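Local coordinates for beta-L-arabinobiosidase (Bacteroides thetaiotaomicron, PDB 5MQR), which hydrolyses glycosidic bonds in plant pectin, probably as a beta-L-arabinobiosidase or arabinofuranosidase, and possibly has exo-alpha-sialidase activity, at residues 634-639 with 672-677; 953-958 with 977-982; 909-914 with 967-972. All coordinates share one frame; numbering follows the deposited sequence.

Contact 1: residues 634-639 with 672-677; sequences NGMEDE and YYYRWW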
# COMPACT_ATOMS: atom_id res chain seq x y z
N ASN A 634 3.69 -17.83 24.25
CA ASN A 634 4.12 -19.19 24.60
C ASN A 634 5.21 -19.22 25.68
O ASN A 634 5.22 -20.10 26.51
CB ASN A 634 4.58 -19.93 23.34
CG ASN A 634 3.46 -20.23 22.38
OD1 ASN A 634 2.26 -20.18 22.72
ND2 ASN A 634 3.82 -20.51 21.14
N GLY A 635 6.12 -18.25 25.65
CA GLY A 635 7.25 -18.18 26.57
C GLY A 635 6.99 -17.48 27.89
O GLY A 635 7.73 -17.69 28.83
N MSE A 636 5.92 -16.68 28.00
CA MSE A 636 5.75 -15.78 29.18
C MSE A 636 5.20 -16.44 30.42
O MSE A 636 5.33 -15.90 31.52
CB MSE A 636 4.90 -14.55 28.81
CG MSE A 636 3.41 -14.86 28.67
SE MSE A 636 2.50 -13.31 27.87
CE MSE A 636 0.70 -14.15 27.77
N GLU A 637 4.56 -17.59 30.24
CA GLU A 637 3.91 -18.32 31.34
C GLU A 637 3.73 -19.79 30.93
O GLU A 637 3.80 -20.13 29.74
CB GLU A 637 2.55 -17.66 31.74
CG GLU A 637 1.53 -17.55 30.59
CD GLU A 637 0.45 -16.45 30.77
OE1 GLU A 637 -0.67 -16.62 30.19
OE2 GLU A 637 0.71 -15.42 31.45
N ASP A 638 3.50 -20.65 31.91
CA ASP A 638 3.26 -22.07 31.64
C ASP A 638 1.97 -22.30 30.85
O ASP A 638 1.01 -21.51 30.93
CB ASP A 638 3.24 -22.91 32.95
CG ASP A 638 2.00 -22.63 33.82
OD1 ASP A 638 1.83 -21.46 34.24
OD2 ASP A 638 1.20 -23.56 34.11
N GLU A 639 1.97 -23.38 30.08
CA GLU A 639 0.79 -23.90 29.41
C GLU A 639 0.09 -24.86 30.39
O GLU A 639 0.51 -26.00 30.55
CB GLU A 639 1.22 -24.60 28.13
CG GLU A 639 0.08 -25.05 27.23
CD GLU A 639 0.55 -25.59 25.88
OE1 GLU A 639 1.71 -26.01 25.76
OE2 GLU A 639 -0.28 -25.61 24.93
N TYR A 672 -5.14 -7.88 20.14
CA TYR A 672 -5.66 -8.51 18.96
C TYR A 672 -5.11 -9.92 18.85
O TYR A 672 -5.84 -10.89 18.75
CB TYR A 672 -5.32 -7.69 17.71
CG TYR A 672 -5.92 -8.30 16.48
CD1 TYR A 672 -7.21 -8.01 16.10
CD2 TYR A 672 -5.19 -9.21 15.72
CE1 TYR A 672 -7.77 -8.60 14.98
CE2 TYR A 672 -5.74 -9.80 14.59
CZ TYR A 672 -7.03 -9.50 14.23
OH TYR A 672 -7.59 -10.12 13.14
N TYR A 673 -3.79 -10.02 18.88
CA TYR A 673 -3.15 -11.31 18.71
C TYR A 673 -3.36 -12.19 19.93
O TYR A 673 -3.62 -13.39 19.76
CB TYR A 673 -1.66 -11.15 18.31
CG TYR A 673 -1.58 -10.60 16.91
CD1 TYR A 673 -1.81 -11.42 15.80
CD2 TYR A 673 -1.39 -9.23 16.69
CE1 TYR A 673 -1.80 -10.88 14.51
CE2 TYR A 673 -1.39 -8.69 15.42
CZ TYR A 673 -1.59 -9.51 14.34
OH TYR A 673 -1.60 -8.95 13.09
N TYR A 674 -3.30 -11.62 21.13
CA TYR A 674 -3.50 -12.42 22.33
C TYR A 674 -4.86 -13.13 22.35
O TYR A 674 -4.95 -14.30 22.70
CB TYR A 674 -3.34 -11.58 23.60
CG TYR A 674 -3.70 -12.34 24.87
CD1 TYR A 674 -2.84 -13.30 25.39
CD2 TYR A 674 -4.91 -12.15 25.49
CE1 TYR A 674 -3.16 -14.02 26.52
CE2 TYR A 674 -5.26 -12.87 26.64
CZ TYR A 674 -4.38 -13.81 27.14
OH TYR A 674 -4.70 -14.51 28.27
N ARG A 675 -5.92 -12.43 21.98
CA ARG A 675 -7.27 -12.99 22.12
C ARG A 675 -7.49 -14.09 21.09
O ARG A 675 -8.22 -15.04 21.38
CB ARG A 675 -8.33 -11.90 22.02
CG ARG A 675 -8.41 -11.03 23.29
CD ARG A 675 -8.89 -11.81 24.51
NE ARG A 675 -10.21 -12.36 24.29
CZ ARG A 675 -11.35 -11.86 24.75
NH1 ARG A 675 -11.40 -10.79 25.56
NH2 ARG A 675 -12.49 -12.47 24.41
N TRP A 676 -6.84 -13.99 19.93
CA TRP A 676 -6.89 -15.13 19.01
C TRP A 676 -6.13 -16.34 19.58
O TRP A 676 -6.62 -17.45 19.49
CB TRP A 676 -6.34 -14.79 17.63
CG TRP A 676 -7.22 -13.98 16.78
CD1 TRP A 676 -6.89 -12.82 16.14
CD2 TRP A 676 -8.58 -14.25 16.42
NE1 TRP A 676 -7.95 -12.35 15.41
CE2 TRP A 676 -9.00 -13.20 15.57
CE3 TRP A 676 -9.49 -15.25 16.76
CZ2 TRP A 676 -10.29 -13.12 15.04
CZ3 TRP A 676 -10.76 -15.19 16.22
CH2 TRP A 676 -11.16 -14.13 15.38
N TRP A 677 -4.95 -16.09 20.15
CA TRP A 677 -4.10 -17.13 20.73
C TRP A 677 -4.80 -17.81 21.91
O TRP A 677 -4.66 -19.01 22.14
CB TRP A 677 -2.78 -16.47 21.18
CG TRP A 677 -1.79 -17.36 21.88
CD1 TRP A 677 -0.83 -18.14 21.30
CD2 TRP A 677 -1.62 -17.50 23.28
NE1 TRP A 677 -0.08 -18.76 22.26
CE2 TRP A 677 -0.54 -18.38 23.49
CE3 TRP A 677 -2.28 -16.97 24.38
CZ2 TRP A 677 -0.12 -18.76 24.76
CZ3 TRP A 677 -1.85 -17.33 25.65
CH2 TRP A 677 -0.77 -18.21 25.82
O HOH W 1 -2.76 -14.88 29.95

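Contact 2: residues 953-958 with 977-982; sequences QTLTAM and RQMELY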
# COMPACT_ATOMS: atom_id res chain seq x y z
N GLN A 953 -21.21 -7.45 25.05
CA GLN A 953 -22.59 -7.18 24.68
C GLN A 953 -22.82 -5.67 24.52
O GLN A 953 -23.36 -5.21 23.49
CB GLN A 953 -23.56 -7.74 25.71
CG GLN A 953 -23.66 -9.25 25.65
CD GLN A 953 -24.67 -9.79 26.64
OE1 GLN A 953 -24.59 -9.53 27.84
NE2 GLN A 953 -25.66 -10.55 26.12
N THR A 954 -22.45 -4.91 25.55
CA THR A 954 -22.62 -3.47 25.54
C THR A 954 -21.91 -2.78 24.34
O THR A 954 -22.49 -1.92 23.67
CB THR A 954 -22.11 -2.87 26.85
OG1 THR A 954 -22.79 -3.49 27.95
CG2 THR A 954 -22.30 -1.33 26.88
N LEU A 955 -20.67 -3.17 24.09
CA LEU A 955 -19.89 -2.59 22.99
C LEU A 955 -20.44 -2.95 21.61
O LEU A 955 -20.38 -2.15 20.69
CB LEU A 955 -18.42 -2.96 23.13
CG LEU A 955 -17.72 -2.20 24.25
CD1 LEU A 955 -16.45 -2.91 24.71
CD2 LEU A 955 -17.38 -0.76 23.86
N THR A 956 -20.99 -4.16 21.49
CA THR A 956 -21.57 -4.63 20.24
C THR A 956 -22.80 -3.81 19.96
O THR A 956 -22.99 -3.30 18.87
CB THR A 956 -21.91 -6.14 20.33
OG1 THR A 956 -20.69 -6.87 20.46
CG2 THR A 956 -22.66 -6.65 19.08
N ALA A 957 -23.64 -3.69 21.00
CA ALA A 957 -24.84 -2.86 20.98
C ALA A 957 -24.54 -1.38 20.70
O ALA A 957 -25.27 -0.74 19.94
CB ALA A 957 -25.56 -3.00 22.31
N MSE A 958 -23.48 -0.86 21.31
CA MSE A 958 -23.10 0.56 21.16
C MSE A 958 -22.70 0.84 19.75
O MSE A 958 -23.07 1.88 19.18
CB MSE A 958 -21.96 0.91 22.09
CG MSE A 958 -21.74 2.41 22.19
SE MSE A 958 -20.17 2.84 23.32
CE MSE A 958 -20.17 1.56 24.81
N ARG A 977 -12.56 5.02 23.57
CA ARG A 977 -12.09 5.06 24.95
C ARG A 977 -12.51 3.80 25.72
O ARG A 977 -11.73 3.26 26.48
CB ARG A 977 -12.57 6.34 25.65
CG ARG A 977 -12.08 6.55 27.08
CD ARG A 977 -10.55 6.49 27.18
NE ARG A 977 -10.09 6.68 28.56
CZ ARG A 977 -8.89 6.31 29.04
NH1 ARG A 977 -7.97 5.72 28.28
NH2 ARG A 977 -8.61 6.54 30.32
N GLN A 978 -13.73 3.32 25.49
CA GLN A 978 -14.19 2.11 26.17
C GLN A 978 -13.50 0.86 25.63
O GLN A 978 -13.22 -0.05 26.41
CB GLN A 978 -15.72 1.96 26.09
CG GLN A 978 -16.46 2.90 27.02
CD GLN A 978 -16.01 2.77 28.48
OE1 GLN A 978 -15.71 1.69 28.94
NE2 GLN A 978 -15.95 3.88 29.19
N MSE A 979 -13.20 0.83 24.33
CA MSE A 979 -12.37 -0.23 23.79
C MSE A 979 -10.97 -0.17 24.36
O MSE A 979 -10.40 -1.22 24.64
CB MSE A 979 -12.31 -0.20 22.26
CG MSE A 979 -13.64 -0.59 21.63
SE MSE A 979 -13.92 -2.53 21.76
CE MSE A 979 -12.57 -3.15 20.44
N GLU A 980 -10.41 1.02 24.55
CA GLU A 980 -9.10 1.18 25.15
C GLU A 980 -9.03 0.66 26.60
O GLU A 980 -8.08 -0.03 27.00
CB GLU A 980 -8.67 2.65 25.09
CG GLU A 980 -7.25 2.91 25.58
CD GLU A 980 -6.72 4.28 25.17
OE1 GLU A 980 -7.34 5.27 25.57
OE2 GLU A 980 -5.69 4.37 24.46
N LEU A 981 -10.05 0.99 27.39
CA LEU A 981 -10.16 0.49 28.76
C LEU A 981 -10.35 -1.04 28.80
O LEU A 981 -9.78 -1.70 29.66
CB LEU A 981 -11.31 1.20 29.49
CG LEU A 981 -11.15 2.70 29.76
CD1 LEU A 981 -12.37 3.32 30.47
CD2 LEU A 981 -9.89 2.96 30.57
N TYR A 982 -11.12 -1.60 27.87
CA TYR A 982 -11.25 -3.04 27.77
C TYR A 982 -9.86 -3.66 27.50
O TYR A 982 -9.46 -4.65 28.14
CB TYR A 982 -12.25 -3.40 26.67
CG TYR A 982 -12.65 -4.86 26.54
CD1 TYR A 982 -12.44 -5.79 27.57
CD2 TYR A 982 -13.28 -5.31 25.40
CE1 TYR A 982 -12.83 -7.12 27.44
CE2 TYR A 982 -13.68 -6.63 25.26
CZ TYR A 982 -13.45 -7.53 26.28
OH TYR A 982 -13.85 -8.84 26.12

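Contact 3: residues 909-914 with 967-972; sequences EIMDEK and QTVLSD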
# COMPACT_ATOMS: atom_id res chain seq x y z
N GLU A 909 -25.66 7.10 30.02
CA GLU A 909 -25.09 6.45 31.20
C GLU A 909 -23.72 5.83 30.94
O GLU A 909 -23.00 5.52 31.87
CB GLU A 909 -26.05 5.42 31.77
CG GLU A 909 -27.39 6.01 32.17
CD GLU A 909 -27.24 7.19 33.12
OE1 GLU A 909 -26.74 6.96 34.24
OE2 GLU A 909 -27.59 8.34 32.74
N ILE A 910 -23.35 5.68 29.68
CA ILE A 910 -22.02 5.24 29.30
C ILE A 910 -20.95 6.26 29.76
O ILE A 910 -19.84 5.87 30.12
CB ILE A 910 -21.95 4.98 27.78
CG1 ILE A 910 -22.85 3.81 27.39
CG2 ILE A 910 -20.53 4.67 27.32
CD1 ILE A 910 -22.56 2.48 28.05
N MSE A 911 -21.30 7.55 29.77
CA MSE A 911 -20.32 8.60 30.06
C MSE A 911 -20.48 9.17 31.44
O MSE A 911 -19.83 10.15 31.76
CB MSE A 911 -20.51 9.73 29.04
CG MSE A 911 -20.60 9.18 27.62
SE MSE A 911 -21.08 10.64 26.40
CE MSE A 911 -23.01 10.63 26.76
N ASP A 912 -21.30 8.55 32.28
CA ASP A 912 -21.57 9.06 33.61
C ASP A 912 -20.95 8.13 34.62
O ASP A 912 -21.24 6.95 34.64
CB ASP A 912 -23.08 9.15 33.83
CG ASP A 912 -23.46 9.97 35.10
OD1 ASP A 912 -22.64 10.19 36.02
OD2 ASP A 912 -24.64 10.38 35.17
N GLU A 913 -20.12 8.69 35.49
CA GLU A 913 -19.51 7.95 36.61
C GLU A 913 -20.52 7.38 37.60
O GLU A 913 -20.18 6.48 38.35
CB GLU A 913 -18.57 8.87 37.40
CG GLU A 913 -17.29 9.20 36.65
CD GLU A 913 -16.36 10.11 37.45
OE1 GLU A 913 -16.83 10.75 38.44
OE2 GLU A 913 -15.17 10.18 37.05
N LYS A 914 -21.71 7.96 37.63
CA LYS A 914 -22.79 7.45 38.45
C LYS A 914 -23.58 6.39 37.71
O LYS A 914 -24.38 5.67 38.31
CB LYS A 914 -23.71 8.61 38.84
CG LYS A 914 -22.99 9.75 39.55
CD LYS A 914 -22.28 9.23 40.79
CE LYS A 914 -21.89 10.35 41.75
NZ LYS A 914 -21.31 9.82 43.02
N GLN A 967 -28.23 9.68 15.77
CA GLN A 967 -27.84 9.57 17.14
C GLN A 967 -26.86 10.68 17.42
O GLN A 967 -25.92 10.85 16.68
CB GLN A 967 -27.19 8.20 17.22
CG GLN A 967 -26.57 7.80 18.50
CD GLN A 967 -25.24 8.42 18.77
OE1 GLN A 967 -25.07 9.00 19.82
NE2 GLN A 967 -24.29 8.30 17.85
N THR A 968 -27.08 11.45 18.48
CA THR A 968 -26.21 12.60 18.79
C THR A 968 -25.59 12.51 20.20
O THR A 968 -24.96 13.47 20.65
CB THR A 968 -27.00 13.93 18.68
OG1 THR A 968 -28.16 13.84 19.51
CG2 THR A 968 -27.44 14.19 17.22
N VAL A 969 -25.72 11.38 20.87
CA VAL A 969 -25.26 11.24 22.25
C VAL A 969 -23.77 10.80 22.36
O VAL A 969 -23.04 11.28 23.20
CB VAL A 969 -26.22 10.31 23.02
CG1 VAL A 969 -25.63 9.84 24.34
CG2 VAL A 969 -27.53 11.06 23.29
N LEU A 970 -23.34 9.90 21.49
CA LEU A 970 -22.04 9.26 21.59
C LEU A 970 -21.15 9.61 20.39
O LEU A 970 -21.57 9.49 19.25
CB LEU A 970 -22.24 7.75 21.62
CG LEU A 970 -23.00 7.18 22.81
CD1 LEU A 970 -23.18 5.68 22.61
CD2 LEU A 970 -22.24 7.47 24.09
N SER A 971 -19.91 10.03 20.68
CA SER A 971 -18.91 10.25 19.66
C SER A 971 -18.02 9.00 19.51
O SER A 971 -18.04 8.09 20.33
CB SER A 971 -18.04 11.46 20.03
OG SER A 971 -17.39 11.24 21.26
N ASP A 972 -17.23 9.00 18.45
CA ASP A 972 -16.19 8.00 18.27
C ASP A 972 -15.23 7.91 19.48
O ASP A 972 -14.86 6.80 19.88
CB ASP A 972 -15.40 8.25 16.96
CG ASP A 972 -16.24 8.01 15.71
OD1 ASP A 972 -17.40 7.57 15.84
OD2 ASP A 972 -15.74 8.29 14.58

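Contact 1: residues 634-639 with 672-677
Trp-677 gives its indole N-H to the side-chain carbonyl of Asn-634, the one direct hydrogen bond between residues 634-639 and 672-677. The NE1-OD1 distance between Trp-677 and Asn-634 is 2.8 Å, with an N-H...O angle of 148°. OD1 lies almost in the ring plane, at the indole edge, but the donor is tilted by 34° from the carbonyl plane of the amide, and the amide and indole planes are 44° apart. Asn-634 OD1 also lies 3.4 Å from CZ2 of Trp-677, along the same indole edge. A second touch is apolar: the CE methyl of Met-636, modelled as selenomethionine, reaches CE1 of Tyr-674 at 4.1 Å. Its CG sits between the backbone N and the carbonyl carbon, and the extended chain beyond carries the methyl across to the tyrosine.

A water links the same two segments, lying 2.7 Å from Glu-637 OE1 and 2.6 Å from Tyr-674 OH.

The next shell probably helps to position these groups. Glu-637 pairs through OE2 with Arg-991 in a salt bridge and through OE1 with the hydroxyl of Tyr-1015, while Asn-634 and Trp-677 both touch Asn-647 of helix 647-657. Residues 634-637 are thus joined to helix 666-680 by one polar bond, one apolar touch and one bridging water. With OE1 shared between the water and Tyr-1015 and OE2 paired with Arg-991, both carboxylate oxygens of Glu-637 are engaged, which probably fixes the position of the group that holds the water.

Contact 2: residues 953-958 with 977-982
Leu-955 carries the apolar packing between helices 948-964 and 972-985, its two methyls divided between three side chains of the partner. CD2 lies 3.9 Å from CB of Gln-978, the first carbon of a chain that then bends away at chi2, so the glutamine contributes aliphatic surface while its amide is led elsewhere; the same side chain also touches Leu-922 of strand 921-922. The other branch of Leu-955, CD1, is 3.9 Å from SE of Met-979, a selenomethionine, and 4.0 Å from CD2 of Tyr-982. The Tyr-982 ring is met obliquely. The bend at chi2 (-75°) puts the Met-979 selenium beside the leucine methyl, and that at chi3 turns its terminal methyl. Gln-978, Met-979 and Tyr-982 fall on neighbouring turns of one helix, and Leu-955 is lodged against all three. Leu-1024 of helix 1022-1029 touches both Met-979 and Tyr-982, and Met-1025 touches Met-979, which extends the apolar layer to a third helix.

Polar interaction across the pair is absent; the salt bridge of Arg-977 with Glu-980 stays within its own helix. The hydroxyl of Tyr-982 bonds to the carbonyl of Thr-1020, and its ring meets Phe-1021 edge-to-face.

The axes of the two short segments come within 11.4 Å, and the CA atoms of Leu-955 and Met-979 are 7.9 Å apart. With N-to-C directions 157° apart, the segments run nearly antiparallel, consistent with the helical hairpins of the (alpha/alpha)6 barrel, the six-hairpin glycosidase fold.

Contact 3: residues 909-914 with 967-972
Between Met-911 and Val-969 the flat group touched is a peptide, not a ring: CE of Met-911, a selenomethionine, lies 3.6 Å from the Val-969 carbonyl O, well out of the peptide plane. Behind it, the Gln-967 amide is used at its edges. Its OE1 accepts from Leu-970 N at 2.6 Å, in the carbonyl plane, and more weakly from Val-969 N; its NE2 donates to Leu-970 O at 3.3 Å, near the amide plane. These bonds fold residues 967-970 into a compact loop. Within 909-914, Asp-912 OD1 accepts from Lys-914 N in an Asx turn.

The remaining packing is apolar. A bend at chi3 (-81°) turns the Met-911 methyl CE toward CG1 of Val-969 at 3.7 Å, while its SE lies 4.1 Å from CD2 of Leu-970. Ile-910 approaches that same leucine methyl more loosely, its CB 4.5 Å from Leu-970 CD2. Met-958 of helix 948-964 touches both Ile-910 and Leu-970.

Ser-971 occupies the N-cap position of helix 972-985. The contact is packing of the 3-10 turn and loop 909-914 against the loop 967-972, which links helices 948-964 and 972-985 of the MGH1-like glycoside hydrolase domain.

Along the chain, contact 1 closes before the other two open, whereas contacts 2 and 3 interleave: 909-914, 953-958, 967-972, 977-982. Helices 948-964 and 972-985 with their loop form one helix-loop-helix unit: contact 2 lies between its helices and contact 3 at its loop. The centres of contacts 2 and 3 lie 12 Å apart, and Met-958 CG is 3.6 Å from Leu-970 CD1. Contact 1, centred 22 Å from contact 2, meets it through a probable hydrogen bond, Arg-675 NH1 to Tyr-982 OH. Contacts 1 and 3 stay about 17 Å apart at their nearest atoms. All four segments of contacts 2 and 3 belong to the MGH1-like domain, whose hairpin here meets helix 666-680 through Tyr-982 and residues 909-914 at its loop.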